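Local structure of diaphanous protein (4DVG) at residues Q175-S187 / K236-L248. The protein is a diaphanous-type formin that probably links Rho-family GTPase signalling to actin assembly through its helical GTPase-binding and FH3 regions. Sequence-based numbering, arbitrary orientation.
Sequences QLDILLEITLTSS and KFKHASLVLINNL
Leu179 and Leu244 interlock the two helices as reciprocal knobs into holes. The side chain of Leu179 enters the hole formed by Phe237, Ala240, Ser241 and Leu244, while Leu244 fills the one lined by Leu179, Ile182, Thr183 and Ser186. With CG anti to the backbone N (chi1 178°), Leu179 carries its CD2 branch against the CB of Ala240; its CD1 meets Leu244 CD2 at 4.2 Å. The other branch of Leu244, CD1, lies against Ser186, and Thr183 CG2 packs on Leu244 CB at 3.7 Å.

The ring of Phe237 takes contacts on a face and at an edge. Leu179 CD2 makes a CH-pi contact over one face, 4.2 Å from the ring centroid, and the carbonyl O of Gln175 approaches the edge. Leu176 slides past the phenylalanine in the opposite direction, its CD1 3.7 Å from Phe237 CD1, while its CD2 rests on the aliphatic part of Lys236.

The hydroxyls of Thr183 and Ser241 bond within their own helices. Thr183 OG1 donates to Leu180 O (2.7 Å) from above the carbonyl plane; in the same rotamer (chi1 58°) the methyl CG2 faces Leu244. Ser241 OG instead reaches back one turn to Phe237 O (2.7 Å), on the opposite face of that carbonyl from Ser241 N.

The helices run roughly parallel; the axes of the two segments approach to 9.5 Å and cross at 25°, consistent with the armadillo-like superhelix of the regulatory region in diaphanous formins. Phe225 of helix 223-228 touches Leu179, Ser241 and Leu244, whereas helices 145-152 and 160-165 pack against other residues of helix 172-187, including Thr185 and Ile178.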
ATOM      1  N   GLN B 175      -6.874  -7.402   8.895  1.00 54.90           N
ATOM      2  CA  GLN B 175      -6.499  -7.954  10.183  1.00 55.94           C
ATOM      3  C   GLN B 175      -4.988  -8.152  10.202  1.00 51.53           C
ATOM      4  O   GLN B 175      -4.333  -7.995  11.231  1.00 45.38           O
ATOM      5  CB  GLN B 175      -7.224  -9.277  10.454  1.00 50.85           C
ATOM      6  CG  GLN B 175      -8.715  -9.156  10.690  1.00 51.71           C
ATOM      7  CD  GLN B 175      -9.379 -10.518  10.876  1.00 57.23           C
ATOM      8  OE1 GLN B 175      -9.025 -11.492  10.198  1.00 53.21           O
ATOM      9  NE2 GLN B 175     -10.328 -10.597  11.817  1.00 60.11           N
ATOM     10  N   LEU B 176      -4.455  -8.487   9.040  1.00 47.81           N
ATOM     11  CA  LEU B 176      -3.030  -8.664   8.862  1.00 49.13           C
ATOM     12  C   LEU B 176      -2.290  -7.336   9.066  1.00 55.47           C
ATOM     13  O   LEU B 176      -1.241  -7.295   9.713  1.00 62.02           O
ATOM     14  CB  LEU B 176      -2.748  -9.199   7.448  1.00 46.95           C
ATOM     15  CG  LEU B 176      -1.285  -9.557   7.200  1.00 47.66           C
ATOM     16  CD1 LEU B 176      -0.893 -10.661   8.178  1.00 46.92           C
ATOM     17  CD2 LEU B 176      -1.035  -9.960   5.774  1.00 42.64           C
ATOM     18  N   ASP B 177      -2.827  -6.261   8.492  1.00 52.34           N
ATOM     19  CA  ASP B 177      -2.120  -4.991   8.482  1.00 54.20           C
ATOM     20  C   ASP B 177      -2.021  -4.460   9.897  1.00 49.72           C
ATOM     21  O   ASP B 177      -1.004  -3.881  10.301  1.00 46.42           O
ATOM     22  CB  ASP B 177      -2.807  -3.978   7.575  1.00 55.10           C
ATOM     23  CG  ASP B 177      -2.616  -4.296   6.108  1.00 70.08           C
ATOM     24  OD1 ASP B 177      -1.490  -4.732   5.763  1.00 77.72           O
ATOM     25  OD2 ASP B 177      -3.585  -4.121   5.311  1.00 68.45           O
ATOM     26  N   ILE B 178      -3.079  -4.691  10.656  1.00 45.15           N
ATOM     27  CA  ILE B 178      -3.098  -4.258  12.034  1.00 50.18           C
ATOM     28  C   ILE B 178      -2.101  -5.082  12.845  1.00 47.76           C
ATOM     29  O   ILE B 178      -1.331  -4.538  13.662  1.00 43.04           O
ATOM     30  CB  ILE B 178      -4.518  -4.321  12.603  1.00 44.59           C
ATOM     31  CG1 ILE B 178      -5.386  -3.290  11.883  1.00 46.48           C
ATOM     32  CG2 ILE B 178      -4.502  -4.044  14.070  1.00 40.83           C
ATOM     33  CD1 ILE B 178      -6.853  -3.407  12.205  1.00 49.09           C
ATOM     34  N   LEU B 179      -2.076  -6.384  12.580  1.00 43.72           N
ATOM     35  CA  LEU B 179      -1.179  -7.253  13.317  1.00 46.66           C
ATOM     36  C   LEU B 179       0.266  -6.819  13.083  1.00 49.07           C
ATOM     37  O   LEU B 179       1.054  -6.699  14.026  1.00 47.41           O
ATOM     38  CB  LEU B 179      -1.375  -8.707  12.918  1.00 44.59           C
ATOM     39  CG  LEU B 179      -0.448  -9.713  13.604  1.00 49.40           C
ATOM     40  CD1 LEU B 179      -1.005 -10.153  14.945  1.00 49.75           C
ATOM     41  CD2 LEU B 179      -0.214 -10.910  12.708  1.00 44.40           C
ATOM     42  N   LEU B 180       0.594  -6.569  11.816  1.00 47.48           N
ATOM     43  CA  LEU B 180       1.921  -6.134  11.440  1.00 43.02           C
ATOM     44  C   LEU B 180       2.301  -4.849  12.165  1.00 49.98           C
ATOM     45  O   LEU B 180       3.467  -4.660  12.556  1.00 51.66           O
ATOM     46  CB  LEU B 180       2.016  -5.930   9.941  1.00 40.50           C
ATOM     47  CG  LEU B 180       2.052  -7.186   9.075  1.00 47.85           C
ATOM     48  CD1 LEU B 180       2.090  -6.759   7.604  1.00 40.33           C
ATOM     49  CD2 LEU B 180       3.259  -8.086   9.415  1.00 40.43           C
ATOM     50  N   GLU B 181       1.319  -3.972  12.352  1.00 44.53           N
ATOM     51  CA  GLU B 181       1.567  -2.752  13.099  1.00 38.87           C
ATOM     52  C   GLU B 181       1.759  -3.015  14.615  1.00 43.12           C
ATOM     53  O   GLU B 181       2.701  -2.500  15.216  1.00 41.00           O
ATOM     54  CB  GLU B 181       0.522  -1.673  12.792  1.00 37.09           C
ATOM     55  CG  GLU B 181       0.725  -0.357  13.565  1.00 54.09           C
ATOM     56  CD  GLU B 181       2.148   0.178  13.507  1.00 56.03           C
ATOM     57  OE1 GLU B 181       2.882  -0.144  12.558  1.00 59.12           O
ATOM     58  OE2 GLU B 181       2.534   0.930  14.417  0.87 59.17           O
ATOM     59  N   ILE B 182       0.905  -3.848  15.213  1.00 36.52           N
ATOM     60  CA  ILE B 182       1.124  -4.295  16.590  1.00 36.75           C
ATOM     61  C   ILE B 182       2.524  -4.925  16.765  1.00 47.28           C
ATOM     62  O   ILE B 182       3.191  -4.685  17.767  1.00 51.78           O
ATOM     63  CB  ILE B 182       0.101  -5.357  17.020  1.00 42.10           C
ATOM     64  CG1 ILE B 182      -1.331  -4.963  16.643  1.00 50.67           C
ATOM     65  CG2 ILE B 182       0.261  -5.706  18.463  1.00 42.81           C
ATOM     66  CD1 ILE B 182      -1.964  -3.990  17.522  1.00 52.41           C
ATOM     67  N   THR B 183       2.961  -5.740  15.807  1.00 46.57           N
ATOM     68  CA  THR B 183       4.195  -6.506  15.999  1.00 52.85           C
ATOM     69  C   THR B 183       5.382  -5.575  15.972  1.00 48.20           C
ATOM     70  O   THR B 183       6.280  -5.681  16.795  1.00 54.64           O
ATOM     71  CB  THR B 183       4.406  -7.595  14.928  1.00 47.05           C
ATOM     72  OG1 THR B 183       4.435  -6.984  13.631  0.16 48.54           O
ATOM     73  CG2 THR B 183       3.289  -8.571  14.971  1.00 41.94           C
ATOM     74  N   LEU B 184       5.375  -4.671  15.002  1.00 46.33           N
ATOM     75  CA  LEU B 184       6.350  -3.597  14.924  1.00 55.96           C
ATOM     76  C   LEU B 184       6.405  -2.835  16.252  1.00 60.08           C
ATOM     77  O   LEU B 184       7.493  -2.545  16.768  1.00 59.00           O
ATOM     78  CB  LEU B 184       5.984  -2.646  13.791  1.00 62.08           C
ATOM     79  CG  LEU B 184       7.068  -1.654  13.412  1.00 68.77           C
ATOM     80  CD1 LEU B 184       8.226  -2.416  12.807  1.00 73.31           C
ATOM     81  CD2 LEU B 184       6.518  -0.614  12.440  1.00 65.63           C
ATOM     82  N   THR B 185       5.239  -2.528  16.817  1.00 40.96           N
ATOM     83  CA  THR B 185       5.228  -1.822  18.083  1.00 41.24           C
ATOM     84  C   THR B 185       5.918  -2.631  19.175  1.00 42.20           C
ATOM     85  O   THR B 185       6.812  -2.133  19.853  1.00 48.98           O
ATOM     86  CB  THR B 185       3.809  -1.434  18.518  1.00 48.60           C
ATOM     87  OG1 THR B 185       3.165  -0.702  17.467  1.00 39.24           O
ATOM     88  CG2 THR B 185       3.871  -0.579  19.781  1.00 40.52           C
ATOM     89  N   SER B 186       5.518  -3.893  19.315  1.00 44.78           N
ATOM     90  CA  SER B 186       6.053  -4.802  20.339  1.00 46.41           C
ATOM     91  C   SER B 186       7.578  -4.942  20.368  1.00 55.28           C
ATOM     92  O   SER B 186       8.142  -5.374  21.369  1.00 60.94           O
ATOM     93  CB  SER B 186       5.456  -6.194  20.141  1.00 49.21           C
ATOM     94  OG  SER B 186       5.991  -6.830  18.988  1.00 57.76           O
ATOM     95  N   SER B 187       8.233  -4.609  19.257  1.00 57.14           N
ATOM     96  CA  SER B 187       9.666  -4.823  19.105  1.00 58.04           C
ATOM     97  C   SER B 187      10.392  -3.498  19.265  1.00 55.46           C
ATOM     98  O   SER B 187      11.609  -3.453  19.367  1.00 58.96           O
ATOM     99  CB  SER B 187       9.991  -5.411  17.721  1.00 62.33           C
ATOM    100  OG  SER B 187      10.010  -4.395  16.709  1.00 61.64           O
ATOM    101  N   LYS B 236       0.940 -15.387   5.777  1.00 81.77           N
ATOM    102  CA  LYS B 236       1.585 -14.177   6.276  1.00 74.16           C
ATOM    103  C   LYS B 236       1.159 -13.916   7.714  1.00 72.15           C
ATOM    104  O   LYS B 236       1.913 -13.339   8.497  1.00 76.39           O
ATOM    105  CB  LYS B 236       1.238 -12.959   5.415  1.00 74.00           C
ATOM    106  CG  LYS B 236       1.970 -12.877   4.090  1.00 86.15           C
ATOM    107  CD  LYS B 236       1.925 -11.455   3.535  1.00 96.02           C
ATOM    108  CE  LYS B 236       1.530 -11.434   2.058  1.00106.40           C
ATOM    109  NZ  LYS B 236       0.110 -11.886   1.851  1.00109.48           N
ATOM    110  N   PHE B 237      -0.050 -14.363   8.051  1.00 68.22           N
ATOM    111  CA  PHE B 237      -0.661 -14.065   9.343  1.00 61.87           C
ATOM    112  C   PHE B 237      -0.201 -15.041  10.411  1.00 61.84           C
ATOM    113  O   PHE B 237      -0.008 -14.651  11.556  1.00 64.24           O
ATOM    114  CB  PHE B 237      -2.185 -14.099   9.223  1.00 51.74           C
ATOM    115  CG  PHE B 237      -2.909 -13.561  10.420  1.00 55.33           C
ATOM    116  CD1 PHE B 237      -3.298 -12.233  10.471  1.00 54.02           C
ATOM    117  CD2 PHE B 237      -3.239 -14.395  11.487  1.00 62.73           C
ATOM    118  CE1 PHE B 237      -3.992 -11.731  11.571  1.00 53.62           C
ATOM    119  CE2 PHE B 237      -3.932 -13.907  12.595  1.00 63.91           C
ATOM    120  CZ  PHE B 237      -4.305 -12.568  12.636  1.00 58.12           C
ATOM    121  N   LYS B 238      -0.044 -16.309  10.033  1.00 65.74           N
ATOM    122  CA  LYS B 238       0.499 -17.317  10.929  1.00 60.75           C
ATOM    123  C   LYS B 238       1.900 -16.907  11.303  1.00 64.10           C
ATOM    124  O   LYS B 238       2.255 -16.835  12.507  1.00 59.56           O
ATOM    125  CB  LYS B 238       0.539 -18.687  10.271  1.00 58.34           C
ATOM    126  CG  LYS B 238      -0.824 -19.325  10.108  1.00 69.98           C
ATOM    127  CD  LYS B 238      -1.281 -20.012  11.389  1.00 65.50           C
ATOM    128  CE  LYS B 238      -2.582 -20.786  11.148  1.00 69.15           C
ATOM    129  NZ  LYS B 238      -2.897 -21.719  12.269  1.00 72.36           N
ATOM    130  N   HIS B 239       2.702 -16.630  10.280  1.00 61.84           N
ATOM    131  CA  HIS B 239       4.043 -16.174  10.565  1.00 68.02           C
ATOM    132  C   HIS B 239       4.033 -14.959  11.485  1.00 63.62           C
ATOM    133  O   HIS B 239       4.726 -14.944  12.498  1.00 67.36           O
ATOM    134  CB  HIS B 239       4.847 -15.852   9.311  1.00 77.95           C
ATOM    135  CG  HIS B 239       6.211 -15.322   9.624  1.00 83.07           C
ATOM    136  ND1 HIS B 239       6.579 -14.017   9.383  1.00 86.34           N
ATOM    137  CD2 HIS B 239       7.273 -15.908  10.227  1.00 80.93           C
ATOM    138  CE1 HIS B 239       7.824 -13.833   9.784  1.00 88.03           C
ATOM    139  NE2 HIS B 239       8.267 -14.965  10.303  1.00 82.93           N
ATOM    140  N   ALA B 240       3.255 -13.942  11.135  1.00 59.44           N
ATOM    141  CA  ALA B 240       3.353 -12.675  11.851  1.00 62.20           C
ATOM    142  C   ALA B 240       2.895 -12.849  13.289  1.00 60.32           C
ATOM    143  O   ALA B 240       3.447 -12.233  14.207  1.00 56.10           O
ATOM    144  CB  ALA B 240       2.573 -11.574  11.144  1.00 49.12           C
ATOM    145  N   SER B 241       1.900 -13.716  13.469  1.00 56.70           N
ATOM    146  CA  SER B 241       1.392 -14.073  14.781  1.00 44.52           C
ATOM    147  C   SER B 241       2.482 -14.776  15.605  1.00 49.74           C
ATOM    148  O   SER B 241       2.690 -14.474  16.771  1.00 45.82           O
ATOM    149  CB  SER B 241       0.182 -14.977  14.637  1.00 44.88           C
ATOM    150  OG  SER B 241      -0.924 -14.290  14.084  1.00 55.49           O
ATOM    151  N   LEU B 242       3.195 -15.705  14.987  1.00 50.53           N
ATOM    152  CA  LEU B 242       4.310 -16.335  15.667  1.00 52.59           C
ATOM    153  C   LEU B 242       5.356 -15.318  16.116  1.00 56.45           C
ATOM    154  O   LEU B 242       5.874 -15.396  17.222  1.00 56.26           O
ATOM    155  CB  LEU B 242       4.928 -17.417  14.788  1.00 51.87           C
ATOM    156  CG  LEU B 242       4.003 -18.637  14.819  1.00 55.12           C
ATOM    157  CD1 LEU B 242       4.218 -19.607  13.672  1.00 56.34           C
ATOM    158  CD2 LEU B 242       4.166 -19.329  16.173  1.00 55.11           C
ATOM    159  N   VAL B 243       5.663 -14.362  15.254  1.00 59.51           N
ATOM    160  CA  VAL B 243       6.673 -13.376  15.579  1.00 54.13           C
ATOM    161  C   VAL B 243       6.247 -12.567  16.789  1.00 50.90           C
ATOM    162  O   VAL B 243       7.042 -12.310  17.681  1.00 46.81           O
ATOM    163  CB  VAL B 243       6.962 -12.458  14.392  1.00 56.88           C
ATOM    164  CG1 VAL B 243       7.901 -11.374  14.809  1.00 53.44           C
ATOM    165  CG2 VAL B 243       7.539 -13.260  13.227  1.00 53.69           C
ATOM    166  N   LEU B 244       4.976 -12.198  16.839  1.00 46.82           N
ATOM    167  CA  LEU B 244       4.454 -11.448  17.982  1.00 46.77           C
ATOM    168  C   LEU B 244       4.541 -12.253  19.290  1.00 54.24           C
ATOM    169  O   LEU B 244       4.904 -11.729  20.350  1.00 64.52           O
ATOM    170  CB  LEU B 244       2.995 -11.042  17.738  1.00 43.10           C
ATOM    171  CG  LEU B 244       2.425 -10.268  18.913  1.00 41.62           C
ATOM    172  CD1 LEU B 244       3.347  -9.105  19.151  1.00 42.49           C
ATOM    173  CD2 LEU B 244       0.987  -9.822  18.681  1.00 38.46           C
ATOM    174  N   ILE B 245       4.191 -13.530  19.204  1.00 43.90           N
ATOM    175  CA  ILE B 245       4.158 -14.391  20.366  1.00 42.91           C
ATOM    176  C   ILE B 245       5.547 -14.521  20.935  1.00 49.84           C
ATOM    177  O   ILE B 245       5.762 -14.240  22.111  1.00 47.94           O
ATOM    178  CB  ILE B 245       3.571 -15.775  20.051  1.00 41.17           C
ATOM    179  CG1 ILE B 245       2.047 -15.676  19.961  1.00 40.08           C
ATOM    180  CG2 ILE B 245       3.910 -16.759  21.152  1.00 49.54           C
ATOM    181  CD1 ILE B 245       1.447 -16.764  19.073  1.00 41.78           C
ATOM    182  N   ASN B 246       6.486 -14.923  20.094  1.00 43.36           N
ATOM    183  CA  ASN B 246       7.877 -15.007  20.490  1.00 49.03           C
ATOM    184  C   ASN B 246       8.455 -13.707  21.046  1.00 55.05           C
ATOM    185  O   ASN B 246       9.266 -13.747  21.968  1.00 62.43           O
ATOM    186  CB  ASN B 246       8.739 -15.599  19.368  1.00 47.91           C
ATOM    187  CG  ASN B 246       8.475 -17.081  19.183  1.00 61.97           C
ATOM    188  OD1 ASN B 246       7.932 -17.725  20.091  1.00 55.04           O
ATOM    189  ND2 ASN B 246       8.839 -17.633  18.017  1.00 52.11           N
ATOM    190  N   ASN B 247       8.021 -12.566  20.516  1.00 56.88           N
ATOM    191  CA  ASN B 247       8.467 -11.280  21.044  1.00 58.87           C
ATOM    192  C   ASN B 247       7.941 -11.079  22.457  1.00 54.22           C
ATOM    193  O   ASN B 247       8.655 -10.600  23.325  1.00 59.63           O
ATOM    194  CB  ASN B 247       8.065 -10.101  20.143  1.00 59.08           C
ATOM    195  CG  ASN B 247       8.818 -10.095  18.804  1.00 76.69           C
ATOM    196  OD1 ASN B 247       9.672 -10.954  18.554  1.00 85.24           O
ATOM    197  ND2 ASN B 247       8.484  -9.138  17.929  1.00 75.67           N
ATOM    198  N   LEU B 248       6.690 -11.442  22.684  1.00 48.05           N
ATOM    199  CA  LEU B 248       6.081 -11.232  23.994  1.00 50.54           C
ATOM    200  C   LEU B 248       6.723 -12.128  25.049  1.00 54.60           C
ATOM    201  O   LEU B 248       6.881 -11.739  26.191  1.00 58.54           O
ATOM    202  CB  LEU B 248       4.578 -11.490  23.947  1.00 44.02           C
ATOM    203  CG  LEU B 248       3.750 -10.488  23.150  1.00 49.31           C
ATOM    204  CD1 LEU B 248       2.349 -11.032  22.948  1.00 35.16           C
ATOM    205  CD2 LEU B 248       3.735  -9.121  23.826  1.00 48.36           C
TER